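Local coordinates for DUF4627 domain-containing protein (Bacteroides thetaiotaomicron, PDB 3SEE), which is of unknown function but probably binds sugars through a galactose-binding domain-like fold, at residues D44-I49 with S68-N73. Numbering follows the deposited sequence. Where two conformers were deposited one is given.
With NA (sodium ion), chain B.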
loop_
_atom_site.group_PDB
_atom_site.type_symbol
_atom_site.label_atom_id
_atom_site.label_comp_id
_atom_site.label_asym_id
_atom_site.label_seq_id
_atom_site.Cartn_x
_atom_site.Cartn_y
_atom_site.Cartn_z
ATOM N N ASP A 44 -5.964 0.535 -20.200
ATOM C CA ASP A 44 -5.290 -0.561 -20.868
ATOM C C ASP A 44 -3.956 -0.084 -21.414
ATOM O O ASP A 44 -3.885 0.907 -22.125
ATOM C CB ASP A 44 -6.184 -1.091 -21.989
ATOM C CG ASP A 44 -5.518 -2.179 -22.780
ATOM O OD1 ASP A 44 -4.805 -1.835 -23.762
ATOM O OD2 ASP A 44 -5.693 -3.366 -22.416
ATOM N N GLY A 45 -2.901 -0.830 -21.090
ATOM C CA GLY A 45 -1.561 -0.576 -21.580
ATOM C C GLY A 45 -0.672 0.259 -20.695
ATOM O O GLY A 45 0.533 0.341 -20.943
ATOM N N VAL A 46 -1.212 0.869 -19.637
ATOM C CA VAL A 46 -0.422 1.752 -18.776
ATOM C C VAL A 46 0.542 0.984 -17.867
ATOM O O VAL A 46 1.732 1.324 -17.793
ATOM C CB VAL A 46 -1.357 2.656 -17.950
ATOM C CG1 VAL A 46 -0.590 3.402 -16.828
ATOM C CG2 VAL A 46 -2.061 3.694 -18.868
ATOM N N THR A 47 0.042 -0.035 -17.173
ATOM C CA THR A 47 0.875 -0.818 -16.276
ATOM C C THR A 47 0.463 -2.281 -16.336
ATOM O O THR A 47 -0.657 -2.621 -16.742
ATOM C CB THR A 47 0.859 -0.231 -14.825
ATOM O OG1 THR A 47 1.687 -1.033 -13.961
ATOM C CG2 THR A 47 -0.545 -0.154 -14.265
ATOM N N THR A 48 1.384 -3.151 -15.949
ATOM C CA THR A 48 1.084 -4.567 -15.780
ATOM C C THR A 48 1.607 -4.987 -14.425
ATOM O O THR A 48 2.777 -4.747 -14.108
ATOM C CB THR A 48 1.762 -5.402 -16.869
ATOM O OG1 THR A 48 1.226 -4.991 -18.137
ATOM C CG2 THR A 48 1.544 -6.911 -16.678
ATOM N N ILE A 49 0.735 -5.589 -13.620
ATOM C CA ILE A 49 1.098 -6.129 -12.324
ATOM C C ILE A 49 0.891 -7.634 -12.415
ATOM O O ILE A 49 -0.228 -8.070 -12.698
ATOM C CB ILE A 49 0.230 -5.511 -11.200
ATOM C CG1 ILE A 49 0.442 -4.000 -11.131
ATOM C CG2 ILE A 49 0.554 -6.157 -9.856
ATOM C CD1 ILE A 49 -0.426 -3.249 -10.132
ATOM N N SER A 68 6.293 0.385 -17.569
ATOM C CA SER A 68 6.886 0.706 -18.887
ATOM C C SER A 68 5.909 1.385 -19.851
ATOM O O SER A 68 6.297 2.259 -20.634
ATOM C CB SER A 68 7.414 -0.570 -19.554
ATOM O OG SER A 68 8.471 -1.046 -18.775
ATOM N N GLY A 69 4.648 1.003 -19.817
ATOM C CA GLY A 69 3.644 1.575 -20.714
ATOM C C GLY A 69 3.106 2.928 -20.325
ATOM O O GLY A 69 2.297 3.502 -21.063
ATOM N N ALA A 70 3.525 3.469 -19.170
ATOM C CA ALA A 70 2.866 4.643 -18.629
ATOM C C ALA A 70 3.347 5.976 -19.257
ATOM O O ALA A 70 4.520 6.186 -19.452
ATOM C CB ALA A 70 2.999 4.662 -17.102
ATOM N N GLU A 71 2.414 6.864 -19.561
ATOM C CA GLU A 71 2.755 8.227 -19.998
ATOM C C GLU A 71 2.830 9.196 -18.816
ATOM O O GLU A 71 3.388 10.286 -18.930
ATOM C CB GLU A 71 1.728 8.736 -21.029
ATOM C CG GLU A 71 1.795 8.017 -22.389
ATOM C CD GLU A 71 0.619 8.340 -23.323
ATOM O OE1 GLU A 71 -0.277 9.135 -22.937
ATOM O OE2 GLU A 71 0.614 7.791 -24.447
ATOM N N LYS A 72 2.291 8.772 -17.674
ATOM C CA LYS A 72 2.113 9.597 -16.491
ATOM C C LYS A 72 2.268 8.668 -15.276
ATOM O O LYS A 72 2.031 7.461 -15.411
ATOM C CB LYS A 72 0.693 10.180 -16.501
ATOM C CG LYS A 72 0.396 11.123 -17.673
ATOM C CD LYS A 72 -0.774 12.018 -17.352
ATOM N N ASN A 73 2.579 9.212 -14.109
ATOM C CA ASN A 73 2.556 8.380 -12.912
ATOM C C ASN A 73 1.179 7.773 -12.714
ATOM O O ASN A 73 0.155 8.361 -13.091
ATOM C CB ASN A 73 2.922 9.210 -11.670
ATOM C CG ASN A 73 4.349 9.718 -11.689
ATOM O OD1 ASN A 73 5.200 9.287 -12.459
ATOM N ND2 ASN A 73 4.615 10.673 -10.794
HETATM NA NA NA B . -0.781 -3.871 -18.755
HETATM O O HOH W 1 3.601 -1.490 -18.634
HETATM O O HOH W 2 0.916 -2.365 -19.677
HETATM O O HOH W 3 -1.052 -4.738 -20.922
#
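Val46 and Ala70 mark the closest approach of two surface loops, their CA atoms 4.4 Å apart, where the turn at Gly45 and Val46 lies against the bend that begins at Gly69. The closest approaches are made by backbone carbonyls: Gly45 O receives a CA-H...O contact from Gly69 CA at 3.4 Å, with an angle of 154° at the hydrogen. Gly69 has no side chain, and its CA can therefore come this close to the oxygen. Val46 O sits 3.1 Å from Ala70 N, but the angle is too poor for a hydrogen bond. A water bridges the two loops instead, accepting from Gly69 N at 3.0 Å and donating only weakly to Val46 O.

Among the side chains, one branch of Val46 does the touching. With chi1 at 169°, CG1 stands anti to the backbone N and beside the carbonyl carbon, which sets it alongside the Ala70 methyl, CG1 to CB 3.8 Å. The same Ala70 CB lies 3.6 Å from Val46 O, so this small apolar contact sits directly beside the backbone carbonyl.

Beyond the turn, the chain binds a sodium ion through Thr47 O and Thr48 OG1, each at 2.4 Å, and two waters are also ligands. Thr48 OG1 points anti to its own carbonyl carbon, a rotation that lets hydroxyl and preceding carbonyl grip the ion together. Asn40 ND2 also donates to Thr47 O, so this carbonyl serves both the ion and an amide, while the Thr47 hydroxyl is tied to the end of strand 61-66. The contact thus joins the loop entering edge strand 48-53 to the loop leaving its antiparallel neighbour 61-66, beside a peripheral sodium site at one end of a galactose-binding domain-like beta-sandwich.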